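Local coordinates for protein rhamnosidase B (Bacillus sp., PDB 2OKX) that hydrolyses terminal alpha-L-rhamnose from glycosides, probably with inversion at the anomeric carbon, as an alpha-L-rhamnosidase of glycoside hydrolase family 78, at residues L819-D822 / D823-N827; M803-F806 / Y807-L811; D543-L546 / N547-E551; S790-P793 / A794-Q797; G869-L872 / G873-L877. All blocks are in the same frame, centred on the assembly; numbering follows the deposited sequence. Where two conformers were deposited one is given.

Contact 1. Residues L819-D822 / D823-N827; sequences LMLD and DIRRN
Asp822 and Arg825, one helical turn apart, form a salt bridge in which NH1 of Arg825 reaches OD1 of Asp822 at 2.9 Å. The aspartate oxygen lies close to the guanidinium plane, yet it is itself met from above the carboxylate plane, and the two planes stand 40° apart. An extended chain from CG to NE carries the guanidinium back past Leu821, whose CB rests over one of its faces, 3.8 Å from NH1 of Arg825. The same guanidinium has two further carboxylate partners, Asp543 at NE and Asp897 at NH2, which together would probably fix its rotation. On another side of the helix, Asp823 OD2 accepts from ND2 of Asn827 at 2.8 Å and is also hydrogen-bonded to the hydroxyl of Tyr808. Beside these side-chain bonds the backbone ladder runs regularly, with Arg825 N donating to Leu821 O at 2.9 Å. Met820 and Ile824 touch each other lightly, Met820 CG lying 4.2 Å from Ile824 CD1, and both pack on Tyr808 of helix 801-813. Pairing i to i+3 and i to i+4, with charge on one side and apolar groups on another, is characteristic of an amphipathic alpha-helix, here helix 817-833 of the alpha-barrel domain.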
loop_
_atom_site.group_PDB
_atom_site.type_symbol
_atom_site.label_atom_id
_atom_site.label_comp_id
_atom_site.label_asym_id
_atom_site.label_seq_id
_atom_site.Cartn_x
_atom_site.Cartn_y
_atom_site.Cartn_z
ATOM N N LEU A 819 13.124 30.025 -1.070
ATOM C CA LEU A 819 12.630 29.408 -2.294
ATOM C C LEU A 819 11.950 28.088 -1.937
ATOM O O LEU A 819 10.960 27.697 -2.559
ATOM C CB LEU A 819 13.784 29.135 -3.258
ATOM C CG LEU A 819 13.365 28.543 -4.606
ATOM C CD1 LEU A 819 12.494 29.548 -5.354
ATOM C CD2 LEU A 819 14.601 28.191 -5.428
ATOM N N MET A 820 12.502 27.403 -0.940
ATOM C CA MET A 820 11.953 26.137 -0.475
ATOM C C MET A 820 10.551 26.386 0.076
ATOM O O MET A 820 9.607 25.672 -0.263
ATOM C CB MET A 820 12.849 25.541 0.617
ATOM C CG MET A 820 12.406 24.174 1.126
ATOM S SD MET A 820 13.162 23.746 2.721
ATOM C CE MET A 820 14.891 23.620 2.263
ATOM N N LEU A 821 10.413 27.407 0.919
ATOM C CA LEU A 821 9.111 27.731 1.492
ATOM C C LEU A 821 8.087 28.092 0.425
ATOM O O LEU A 821 6.936 27.654 0.488
ATOM C CB LEU A 821 9.222 28.892 2.489
ATOM C CG LEU A 821 9.904 28.596 3.823
ATOM C CD1 LEU A 821 9.676 29.769 4.770
ATOM C CD2 LEU A 821 9.336 27.319 4.422
ATOM N N ASP A 822 8.493 28.897 -0.549
ATOM C CA ASP A 822 7.562 29.279 -1.601
ATOM C C ASP A 822 7.139 28.082 -2.437
ATOM O O ASP A 822 6.000 28.017 -2.900
ATOM C CB ASP A 822 8.159 30.366 -2.496
ATOM C CG ASP A 822 8.190 31.721 -1.816
ATOM O OD1 ASP A 822 7.345 31.968 -0.928
ATOM O OD2 ASP A 822 9.045 32.549 -2.179
ATOM N N ASP A 823 8.048 27.132 -2.632
ATOM C CA ASP A 823 7.721 25.943 -3.406
ATOM C C ASP A 823 6.706 25.116 -2.617
ATOM O O ASP A 823 5.721 24.625 -3.173
ATOM C CB ASP A 823 8.972 25.102 -3.673
ATOM C CG ASP A 823 8.742 24.042 -4.741
ATOM O OD1 ASP A 823 8.909 24.357 -5.938
ATOM O OD2 ASP A 823 8.380 22.899 -4.385
ATOM N N ILE A 824 6.952 24.959 -1.320
ATOM C CA ILE A 824 6.042 24.203 -0.472
ATOM C C ILE A 824 4.663 24.859 -0.499
ATOM O O ILE A 824 3.649 24.184 -0.684
ATOM C CB ILE A 824 6.572 24.131 0.984
ATOM C CG1 ILE A 824 7.794 23.210 1.039
ATOM C CG2 ILE A 824 5.485 23.621 1.928
ATOM C CD1 ILE A 824 8.506 23.202 2.379
ATOM N N ARG A 825 4.628 26.177 -0.330
ATOM C CA ARG A 825 3.365 26.908 -0.348
ATOM C C ARG A 825 2.581 26.641 -1.631
ATOM O O ARG A 825 1.386 26.366 -1.586
ATOM C CB ARG A 825 3.620 28.410 -0.217
ATOM C CG ARG A 825 4.031 28.843 1.182
ATOM C CD ARG A 825 4.757 30.173 1.171
ATOM N NE ARG A 825 5.014 30.643 2.530
ATOM C CZ ARG A 825 6.031 31.425 2.874
ATOM N NH1 ARG A 825 6.906 31.829 1.961
ATOM N NH2 ARG A 825 6.162 31.811 4.135
ATOM N N ARG A 826 3.261 26.718 -2.768
ATOM C CA ARG A 826 2.611 26.503 -4.054
ATOM C C ARG A 826 2.165 25.064 -4.273
ATOM O O ARG A 826 0.992 24.798 -4.549
ATOM C CB ARG A 826 3.542 26.926 -5.198
ATOM C CG ARG A 826 3.041 26.518 -6.582
ATOM C CD ARG A 826 3.870 27.118 -7.722
ATOM N NE ARG A 826 5.310 26.958 -7.531
ATOM C CZ ARG A 826 6.085 27.850 -6.921
ATOM N NH1 ARG A 826 5.556 28.969 -6.445
ATOM N NH2 ARG A 826 7.385 27.624 -6.786
ATOM N N ASN A 827 3.104 24.138 -4.132
ATOM C CA ASN A 827 2.825 22.734 -4.378
ATOM C C ASN A 827 1.962 21.996 -3.376
ATOM O O ASN A 827 1.144 21.162 -3.762
ATOM C CB ASN A 827 4.137 21.993 -4.610
ATOM C CG ASN A 827 4.752 22.349 -5.945
ATOM O OD1 ASN A 827 4.061 22.354 -6.963
ATOM N ND2 ASN A 827 6.045 22.650 -5.953
#

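Contact 2. Residues M803-F806 / Y807-L811; sequences MSFF and YYEAL
Tyr808 N donates to Ser804 O at 2.8 Å, one of four successive i to i+4 bonds that make this part of helix 801-813 regularly alpha-helical. Ser804 O also lies over one face of the Tyr808 ring, offset toward its rim, 3.2 Å from Tyr808 CG. With CG anti to its own carbonyl carbon (chi1 -62°), Tyr808 runs back along the helix, and its CZ comes to 4.0 Å from CB of Ser804. Its hydroxyl is hydrogen-bonded to Asp823 of helix 817-833, while the hydroxyl of Ser804 is hydrogen-bonded to Tyr843. The helix belongs to the alpha-barrel domain, and aromatic side chains join it to helix 868-876: the rings of Phe805 and Tyr808 both meet Phe871 edge-to-face. Replacing Tyr808 by alanine is likely to leave Asp823 without its hydroxyl partner and open a gap beside Ser804 and Phe871. The next residue, Glu809, reaches back between two phenylalanines. Its CD meets the edge of the Phe805 ring, 3.8 Å from Phe805 CE1, with ring and carboxylate planes 83° apart. Alongside Phe806, by contrast, the side chain points the same way as the ring, and Glu809 OE1 lies 3.5 Å from CD1 of Phe806. The other oxygen, OE2, forms a salt bridge with Arg581 of helix 577-590.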
loop_
_atom_site.group_PDB
_atom_site.type_symbol
_atom_site.label_atom_id
_atom_site.label_comp_id
_atom_site.label_asym_id
_atom_site.label_seq_id
_atom_site.Cartn_x
_atom_site.Cartn_y
_atom_site.Cartn_z
ATOM N N MET A 803 10.067 13.580 -5.388
ATOM C CA MET A 803 11.225 14.215 -5.998
ATOM C C MET A 803 11.435 15.584 -5.353
ATOM O O MET A 803 12.569 16.040 -5.213
ATOM C CB MET A 803 11.002 14.354 -7.507
ATOM C CG MET A 803 12.196 14.888 -8.289
ATOM S SD MET A 803 13.694 13.875 -8.153
ATOM C CE MET A 803 14.902 15.157 -7.748
ATOM N N SER A 804 10.343 16.236 -4.958
ATOM C CA SER A 804 10.439 17.541 -4.307
ATOM C C SER A 804 11.321 17.447 -3.062
ATOM O O SER A 804 12.043 18.385 -2.732
ATOM C CB SER A 804 9.051 18.053 -3.898
ATOM O OG SER A 804 8.304 18.505 -5.017
ATOM N N PHE A 805 11.262 16.308 -2.378
ATOM C CA PHE A 805 12.053 16.105 -1.163
ATOM C C PHE A 805 13.538 16.281 -1.464
ATOM O O PHE A 805 14.249 16.989 -0.746
ATOM C CB PHE A 805 11.805 14.703 -0.594
ATOM C CG PHE A 805 12.310 14.516 0.815
ATOM C CD1 PHE A 805 13.672 14.564 1.098
ATOM C CD2 PHE A 805 11.418 14.277 1.857
ATOM C CE1 PHE A 805 14.143 14.375 2.400
ATOM C CE2 PHE A 805 11.872 14.085 3.161
ATOM C CZ PHE A 805 13.239 14.133 3.436
ATOM N N PHE A 806 14.002 15.626 -2.521
ATOM C CA PHE A 806 15.401 15.717 -2.914
ATOM C C PHE A 806 15.716 17.147 -3.345
ATOM O O PHE A 806 16.801 17.662 -3.077
ATOM C CB PHE A 806 15.691 14.726 -4.049
ATOM C CG PHE A 806 15.524 13.285 -3.646
ATOM C CD1 PHE A 806 16.349 12.719 -2.682
ATOM C CD2 PHE A 806 14.527 12.497 -4.217
ATOM C CE1 PHE A 806 16.186 11.386 -2.286
ATOM C CE2 PHE A 806 14.355 11.165 -3.830
ATOM C CZ PHE A 806 15.183 10.609 -2.864
ATOM N N TYR A 807 14.755 17.792 -3.995
ATOM C CA TYR A 807 14.929 19.170 -4.445
ATOM C C TYR A 807 15.131 20.096 -3.241
ATOM O O TYR A 807 15.970 21.003 -3.274
ATOM C CB TYR A 807 13.705 19.599 -5.260
ATOM C CG TYR A 807 13.709 21.042 -5.719
ATOM C CD1 TYR A 807 14.820 21.595 -6.361
ATOM C CD2 TYR A 807 12.591 21.846 -5.530
ATOM C CE1 TYR A 807 14.808 22.919 -6.802
ATOM C CE2 TYR A 807 12.568 23.163 -5.967
ATOM C CZ TYR A 807 13.679 23.692 -6.601
ATOM O OH TYR A 807 13.639 24.993 -7.033
ATOM N N TYR A 808 14.369 19.861 -2.176
ATOM C CA TYR A 808 14.487 20.682 -0.974
ATOM C C TYR A 808 15.833 20.447 -0.288
ATOM O O TYR A 808 16.421 21.373 0.272
ATOM C CB TYR A 808 13.331 20.397 -0.005
ATOM C CG TYR A 808 11.955 20.727 -0.567
ATOM C CD1 TYR A 808 11.805 21.604 -1.643
ATOM C CD2 TYR A 808 10.801 20.168 -0.013
ATOM C CE1 TYR A 808 10.533 21.915 -2.160
ATOM C CE2 TYR A 808 9.531 20.472 -0.518
ATOM C CZ TYR A 808 9.405 21.343 -1.588
ATOM O OH TYR A 808 8.153 21.644 -2.082
ATOM N N GLU A 809 16.324 19.212 -0.325
ATOM C CA GLU A 809 17.620 18.926 0.281
ATOM C C GLU A 809 18.674 19.740 -0.469
ATOM O O GLU A 809 19.637 20.231 0.126
ATOM C CB GLU A 809 17.946 17.431 0.202
ATOM C CG GLU A 809 17.197 16.570 1.220
ATOM C CD GLU A 809 17.646 15.113 1.210
ATOM O OE1 GLU A 809 17.356 14.398 0.227
ATOM O OE2 GLU A 809 18.296 14.684 2.185
ATOM N N ALA A 810 18.475 19.890 -1.777
ATOM C CA ALA A 810 19.386 20.662 -2.609
ATOM C C ALA A 810 19.281 22.150 -2.268
ATOM O O ALA A 810 20.299 22.842 -2.182
ATOM C CB ALA A 810 19.072 20.438 -4.093
ATOM N N LEU A 811 18.057 22.642 -2.076
ATOM C CA LEU A 811 17.866 24.053 -1.739
ATOM C C LEU A 811 18.482 24.365 -0.374
ATOM O O LEU A 811 18.990 25.462 -0.153
ATOM C CB LEU A 811 16.374 24.424 -1.739
ATOM C CG LEU A 811 15.659 24.394 -3.097
ATOM C CD1 LEU A 811 14.187 24.727 -2.910
ATOM C CD2 LEU A 811 16.307 25.394 -4.048
#

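Contact 3. Residues D543-L546 / N547-E551; sequences DALL and NATWE
Thr549 turns its hydroxyl back onto the carbonyl of Leu546 and forms a 2.7 Å bond from Thr549 OG1 to Leu546 O. It depends on a chi1 of 69°, which sets OG1 between the backbone N and the carbonyl carbon of Thr549. Leu546 O also accepts from Trp550 N at 3.0 Å, so two donors share one carbonyl oxygen, which gives the hydroxyl of buried Thr549 an acceptor within the helix.

At the start of the helix, the polar interactions are those of a cap. Asp543 holds the N-cap position: its OD1 accepts from Leu546 N at 3.2 Å and, through a weak bond, from Leu545 N at 2.8 Å. The amide of Leu546 approaches from well above the carboxylate plane. The carbonyl of Asp543 opens the ladder of main-chain bonds, Asp543 O receiving Asn547 N at 3.1 Å. The side-chain amide of Asn547 lies against this first turn, with Asn547 CG 3.5 Å from Asp543 O. Cys541 N donates to Asn547 OD1.

Apolar contact between the two segments is modest. CG2 of Thr549 lies 4.1 Å from CD1 of Leu545, the two side chains crossing at a slant.

Helix 544-559 follows strand 538-541 after a two-residue link, and the Phe539 ring of that strand meets that of Trp550. Helix 817-833 borders it through Arg825, which forms a salt bridge with Asp543 OD2, and through Leu832 beside Leu545 and Ala548; helix 868-876 packs on Thr549 and Trp550 through Leu872.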
loop_
_atom_site.group_PDB
_atom_site.type_symbol
_atom_site.label_atom_id
_atom_site.label_comp_id
_atom_site.label_asym_id
_atom_site.label_seq_id
_atom_site.Cartn_x
_atom_site.Cartn_y
_atom_site.Cartn_z
ATOM N N ASP A 543 2.851 31.451 9.488
ATOM C CA ASP A 543 2.209 31.183 8.206
ATOM C C ASP A 543 1.242 30.000 8.346
ATOM O O ASP A 543 1.661 28.848 8.406
ATOM C CB ASP A 543 3.280 30.867 7.156
ATOM C CG ASP A 543 2.710 30.741 5.752
ATOM O OD1 ASP A 543 1.568 30.262 5.608
ATOM O OD2 ASP A 543 3.414 31.105 4.787
ATOM N N ALA A 544 -0.052 30.296 8.391
ATOM C CA ALA A 544 -1.073 29.259 8.534
ATOM C C ALA A 544 -1.042 28.203 7.426
ATOM O O ALA A 544 -1.371 27.042 7.665
ATOM C CB ALA A 544 -2.456 29.900 8.607
ATOM N N LEU A 545 -0.657 28.592 6.213
ATOM C CA LEU A 545 -0.593 27.629 5.115
ATOM C C LEU A 545 0.487 26.588 5.415
ATOM O O LEU A 545 0.271 25.379 5.260
ATOM C CB LEU A 545 -0.300 28.342 3.789
ATOM C CG LEU A 545 -0.004 27.475 2.556
ATOM C CD1 LEU A 545 -1.079 26.411 2.389
ATOM C CD2 LEU A 545 0.066 28.358 1.312
ATOM N N LEU A 546 1.651 27.052 5.855
ATOM C CA LEU A 546 2.725 26.127 6.186
ATOM C C LEU A 546 2.294 25.208 7.328
ATOM O O LEU A 546 2.616 24.024 7.318
ATOM C CB LEU A 546 3.996 26.894 6.566
ATOM C CG LEU A 546 4.662 27.623 5.389
ATOM C CD1 LEU A 546 5.907 28.386 5.881
ATOM C CD2 LEU A 546 5.052 26.609 4.318
ATOM N N ASN A 547 1.564 25.747 8.303
ATOM C CA ASN A 547 1.089 24.933 9.425
ATOM C C ASN A 547 0.208 23.797 8.920
ATOM O O ASN A 547 0.294 22.665 9.403
ATOM C CB ASN A 547 0.278 25.765 10.414
ATOM C CG ASN A 547 1.122 26.776 11.146
ATOM O OD1 ASN A 547 2.351 26.686 11.143
ATOM N ND2 ASN A 547 0.470 27.743 11.785
ATOM N N ALA A 548 -0.642 24.109 7.948
ATOM C CA ALA A 548 -1.536 23.106 7.385
ATOM C C ALA A 548 -0.758 22.064 6.589
ATOM O O ALA A 548 -1.113 20.889 6.599
ATOM C CB ALA A 548 -2.585 23.779 6.497
ATOM N N THR A 549 0.304 22.479 5.898
ATOM C CA THR A 549 1.086 21.532 5.116
ATOM C C THR A 549 1.796 20.574 6.063
ATOM O O THR A 549 1.964 19.397 5.744
ATOM C CB THR A 549 2.139 22.225 4.195
ATOM O OG1 THR A 549 3.180 22.808 4.989
ATOM C CG2 THR A 549 1.480 23.313 3.347
ATOM N N TRP A 550 2.198 21.076 7.228
ATOM C CA TRP A 550 2.871 20.240 8.223
ATOM C C TRP A 550 1.861 19.232 8.776
ATOM O O TRP A 550 2.167 18.055 8.964
ATOM C CB TRP A 550 3.412 21.099 9.378
ATOM C CG TRP A 550 4.359 20.344 10.282
ATOM C CD1 TRP A 550 5.719 20.217 10.134
ATOM C CD2 TRP A 550 4.010 19.569 11.435
ATOM N NE1 TRP A 550 6.233 19.412 11.127
ATOM C CE2 TRP A 550 5.206 19.001 11.938
ATOM C CE3 TRP A 550 2.801 19.293 12.090
ATOM C CZ2 TRP A 550 5.225 18.177 13.067
ATOM C CZ3 TRP A 550 2.822 18.472 13.214
ATOM C CH2 TRP A 550 4.025 17.925 13.690
ATOM N N GLU A 551 0.653 19.718 9.039
ATOM C CA GLU A 551 -0.423 18.895 9.572
ATOM C C GLU A 551 -0.739 17.710 8.648
ATOM O O GLU A 551 -0.815 16.574 9.101
ATOM C CB GLU A 551 -1.668 19.769 9.768
ATOM C CG GLU A 551 -2.787 19.136 10.568
ATOM C CD GLU A 551 -2.392 18.844 12.006
ATOM O OE1 GLU A 551 -1.708 19.686 12.629
ATOM O OE2 GLU A 551 -2.781 17.775 12.515
#

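Contact 4. Residues S790-P793 / A794-Q797; sequences SPPP and AFVQ
Pro792 lays its ring over the face of Phe795, and this contact lies across the turn. CB of Pro792 stands 4.0 Å from the centroid of the Phe795 ring, 13° off the ring normal, a CH-pi interaction over the centre of the face. CG and CD of the proline follow above the CD1 side, with Pro792 CD 3.9 Å from Phe795 CD1. A chi1 of -79°, which places CG anti to the carbonyl carbon, folds the phenylalanine back toward the proline. The Phe795 ring also meets Tyr787 edge-to-face. The main chain closes the same loop: Phe795 N donates to Pro792 O at 2.8 Å, approaching from above the carbonyl plane. On the inner side of the turn, Gln797 bends at chi2 and brings NE2 to Phe795 O at 2.8 Å, with a weak second bond to Pro792 O at 3.1 Å. A serine in place of Phe795 would probably leave the Pro792 ring without its apolar partner and remove the edge-to-face contact with Tyr787. Gln797 OE1 is hydrogen-bonded to a glycerol, probably from the crystallisation liquor. The arrangement is a type I beta turn from Pro792 to Phe795, in the loop joining helices 778-789 and 801-813.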
loop_
_atom_site.group_PDB
_atom_site.type_symbol
_atom_site.label_atom_id
_atom_site.label_comp_id
_atom_site.label_asym_id
_atom_site.label_seq_id
_atom_site.Cartn_x
_atom_site.Cartn_y
_atom_site.Cartn_z
ATOM N N SER A 790 16.125 28.919 -10.611
ATOM C CA SER A 790 15.320 29.242 -11.784
ATOM C C SER A 790 15.294 28.064 -12.753
ATOM O O SER A 790 16.059 28.019 -13.716
ATOM C CB SER A 790 15.880 30.475 -12.494
ATOM O OG SER A 790 15.838 31.612 -11.649
ATOM N N PRO A 791 14.410 27.089 -12.504
ATOM C CA PRO A 791 14.292 25.905 -13.361
ATOM C C PRO A 791 13.920 26.229 -14.811
ATOM O O PRO A 791 12.900 26.868 -15.073
ATOM C CB PRO A 791 13.209 25.082 -12.663
ATOM C CG PRO A 791 13.365 25.474 -11.217
ATOM C CD PRO A 791 13.544 26.967 -11.319
ATOM N N PRO A 792 14.755 25.800 -15.771
ATOM C CA PRO A 792 14.473 26.060 -17.188
ATOM C C PRO A 792 13.161 25.388 -17.592
ATOM O O PRO A 792 13.043 24.165 -17.548
ATOM C CB PRO A 792 15.676 25.444 -17.895
ATOM C CG PRO A 792 16.777 25.606 -16.887
ATOM C CD PRO A 792 16.092 25.205 -15.605
ATOM N N PRO A 793 12.158 26.181 -17.990
ATOM C CA PRO A 793 10.860 25.631 -18.394
ATOM C C PRO A 793 10.931 24.600 -19.520
ATOM O O PRO A 793 9.977 23.849 -19.739
ATOM C CB PRO A 793 10.066 26.877 -18.785
ATOM C CG PRO A 793 11.130 27.820 -19.256
ATOM C CD PRO A 793 12.197 27.637 -18.208
ATOM N N ALA A 794 12.058 24.562 -20.226
ATOM C CA ALA A 794 12.239 23.613 -21.321
ATOM C C ALA A 794 12.622 22.244 -20.777
ATOM O O ALA A 794 12.432 21.222 -21.442
ATOM C CB ALA A 794 13.315 24.111 -22.276
ATOM N N PHE A 795 13.171 22.230 -19.567
ATOM C CA PHE A 795 13.570 20.984 -18.925
ATOM C C PHE A 795 12.344 20.238 -18.425
ATOM O O PHE A 795 11.294 20.840 -18.191
ATOM C CB PHE A 795 14.479 21.253 -17.722
ATOM C CG PHE A 795 15.907 21.555 -18.077
ATOM C CD1 PHE A 795 16.873 21.625 -17.076
ATOM C CD2 PHE A 795 16.291 21.773 -19.395
ATOM C CE1 PHE A 795 18.201 21.905 -17.381
ATOM C CE2 PHE A 795 17.619 22.054 -19.709
ATOM C CZ PHE A 795 18.575 22.120 -18.700
ATOM N N VAL A 796 12.481 18.926 -18.270
ATOM C CA VAL A 796 11.391 18.120 -17.739
ATOM C C VAL A 796 11.282 18.608 -16.296
ATOM O O VAL A 796 12.300 18.860 -15.655
ATOM C CB VAL A 796 11.741 16.612 -17.757
ATOM C CG1 VAL A 796 10.677 15.817 -17.015
ATOM C CG2 VAL A 796 11.846 16.122 -19.196
ATOM N N GLN A 797 10.062 18.753 -15.790
ATOM C CA GLN A 797 9.861 19.239 -14.428
ATOM C C GLN A 797 9.608 18.124 -13.415
ATOM O O GLN A 797 9.302 16.989 -13.790
ATOM C CB GLN A 797 8.693 20.228 -14.401
ATOM C CG GLN A 797 8.862 21.424 -15.334
ATOM C CD GLN A 797 10.076 22.271 -14.990
ATOM O OE1 GLN A 797 10.249 22.692 -13.850
ATOM N NE2 GLN A 797 10.921 22.529 -15.984
#

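Contact 5. Residues G869-L872 / G873-L877; sequences GYFL and GSSIL
In one of its two conformers Ser874 has chi1 at 65°, which places OG between its backbone N and carbonyl carbon and turns it back onto Tyr870, while chi1 of Tyr870, 170°, swings the ring over the same hydroxyl. The setting is helix 868-876 in the alpha-barrel domain, where a pi-type turn widens the alpha-helix. OG of Ser874 donates to Tyr870 O at 2.8 Å from above the carbonyl plane, and Ser874 N donates to Tyr870 O at 3.0 Å, so one carbonyl serves both groups. Ser874 OG lies over one face of the Tyr870 ring toward the rim, 3.7 Å from Tyr870 CE2. The Phe871 ring has Tyr870 CD2 over the centre of one face, and OG of Ser875 lies at its edge, 3.6 Å from CD2 of Phe871. That second serine hydroxyl is hydrogen-bonded to Glu812, while Phe871 also meets Phe805 and Tyr808 of helix 801-813 edge-to-face. Leu872 and Ile876 lie side by side and point the same way, both against Leu821 of helix 817-833. The widening is clear in the main chain: Phe871 O accepts from Ser875 N at 2.7 Å and also from Ile876 N at 3.3 Å. One residue later an i to i+5 bond follows, Leu877 N donating to Leu872 O at 2.8 Å with an N-H...O angle of 173°.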
loop_
_atom_site.group_PDB
_atom_site.type_symbol
_atom_site.label_atom_id
_atom_site.label_comp_id
_atom_site.label_asym_id
_atom_site.label_seq_id
_atom_site.Cartn_x
_atom_site.Cartn_y
_atom_site.Cartn_z
ATOM N N GLY A 869 7.048 17.814 6.702
ATOM C CA GLY A 869 7.160 17.293 8.056
ATOM C C GLY A 869 8.601 17.208 8.530
ATOM O O GLY A 869 8.872 17.157 9.732
ATOM N N TYR A 870 9.529 17.192 7.582
ATOM C CA TYR A 870 10.950 17.126 7.900
ATOM C C TYR A 870 11.623 18.490 7.751
ATOM O O TYR A 870 12.305 18.945 8.663
ATOM C CB TYR A 870 11.648 16.121 6.983
ATOM C CG TYR A 870 13.167 16.152 7.054
ATOM C CD1 TYR A 870 13.852 15.598 8.140
ATOM C CD2 TYR A 870 13.912 16.721 6.026
ATOM C CE1 TYR A 870 15.255 15.610 8.197
ATOM C CE2 TYR A 870 15.308 16.742 6.069
ATOM C CZ TYR A 870 15.971 16.184 7.155
ATOM O OH TYR A 870 17.348 16.192 7.176
ATOM N N PHE A 871 11.419 19.145 6.609
ATOM C CA PHE A 871 12.077 20.424 6.365
ATOM C C PHE A 871 11.675 21.617 7.215
ATOM O O PHE A 871 12.513 22.475 7.492
ATOM C CB PHE A 871 11.985 20.800 4.878
ATOM C CG PHE A 871 12.743 19.867 3.982
ATOM C CD1 PHE A 871 12.107 18.786 3.381
ATOM C CD2 PHE A 871 14.117 20.016 3.813
ATOM C CE1 PHE A 871 12.826 17.862 2.630
ATOM C CE2 PHE A 871 14.847 19.098 3.066
ATOM C CZ PHE A 871 14.203 18.016 2.474
ATOM N N LEU A 872 10.415 21.691 7.636
ATOM C CA LEU A 872 9.995 22.824 8.452
ATOM C C LEU A 872 10.720 22.796 9.797
ATOM O O LEU A 872 11.186 23.829 10.277
ATOM C CB LEU A 872 8.471 22.822 8.648
ATOM C CG LEU A 872 7.686 23.062 7.348
ATOM C CD1 LEU A 872 6.177 23.011 7.613
ATOM C CD2 LEU A 872 8.080 24.417 6.762
ATOM N N GLY A 873 10.831 21.616 10.395
ATOM C CA GLY A 873 11.525 21.519 11.669
ATOM C C GLY A 873 13.043 21.594 11.530
ATOM O O GLY A 873 13.724 22.144 12.398
ATOM N N SER A 874 13.580 21.060 10.436
ATOM C CA SER A 874 15.027 21.047 10.227
ATOM C C SER A 874 15.602 22.298 9.562
ATOM O O SER A 874 16.503 22.948 10.103
ATOM C CB SER A 874 15.435 19.810 9.418
ATOM O OG SER A 874 14.896 19.840 8.109
ATOM N N SER A 875 15.084 22.643 8.392
ATOM C CA SER A 875 15.587 23.797 7.658
ATOM C C SER A 875 15.137 25.165 8.160
ATOM O O SER A 875 15.912 26.120 8.134
ATOM C CB SER A 875 15.212 23.672 6.179
ATOM O OG SER A 875 15.955 22.646 5.544
ATOM N N ILE A 876 13.891 25.253 8.616
ATOM C CA ILE A 876 13.300 26.519 9.061
ATOM C C ILE A 876 13.344 26.773 10.566
ATOM O O ILE A 876 13.915 27.771 11.013
ATOM C CB ILE A 876 11.827 26.602 8.575
ATOM C CG1 ILE A 876 11.758 26.234 7.090
ATOM C CG2 ILE A 876 11.266 27.995 8.803
ATOM C CD1 ILE A 876 12.618 27.093 6.187
ATOM N N LEU A 877 12.724 25.896 11.349
ATOM C CA LEU A 877 12.748 26.064 12.799
ATOM C C LEU A 877 14.222 26.118 13.211
ATOM O O LEU A 877 14.600 26.870 14.112
ATOM C CB LEU A 877 12.063 24.889 13.488
ATOM C CG LEU A 877 12.011 24.985 15.014
ATOM C CD1 LEU A 877 11.175 26.198 15.450
ATOM C CD2 LEU A 877 11.413 23.699 15.562
#

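Contacts 1, 2, 3 and 5 form one connected patch of the alpha-barrel domain, with contact 1 touching the other three. To contact 2 it is joined by Asp823 OD2 and Tyr808 OH, 2.6 Å apart in a probable hydrogen bond, and to contact 3 by the salt bridge from Arg825 NE to Asp543 OD2 at 2.8 Å. Contact 5 packs on contact 1, Leu821 CD2 lying 3.7 Å from Ile876 CD1, and also touches contacts 2 and 3. Contact 4 is peripheral, touching contact 2 where Tyr807 OH lies 4.2 Å from Pro791 CG. Glycerol, probably from the crystallisation liquor, is hydrogen-bonded to Asp823 OD1 in contact 1 and to Gln797 OE1 in contact 4.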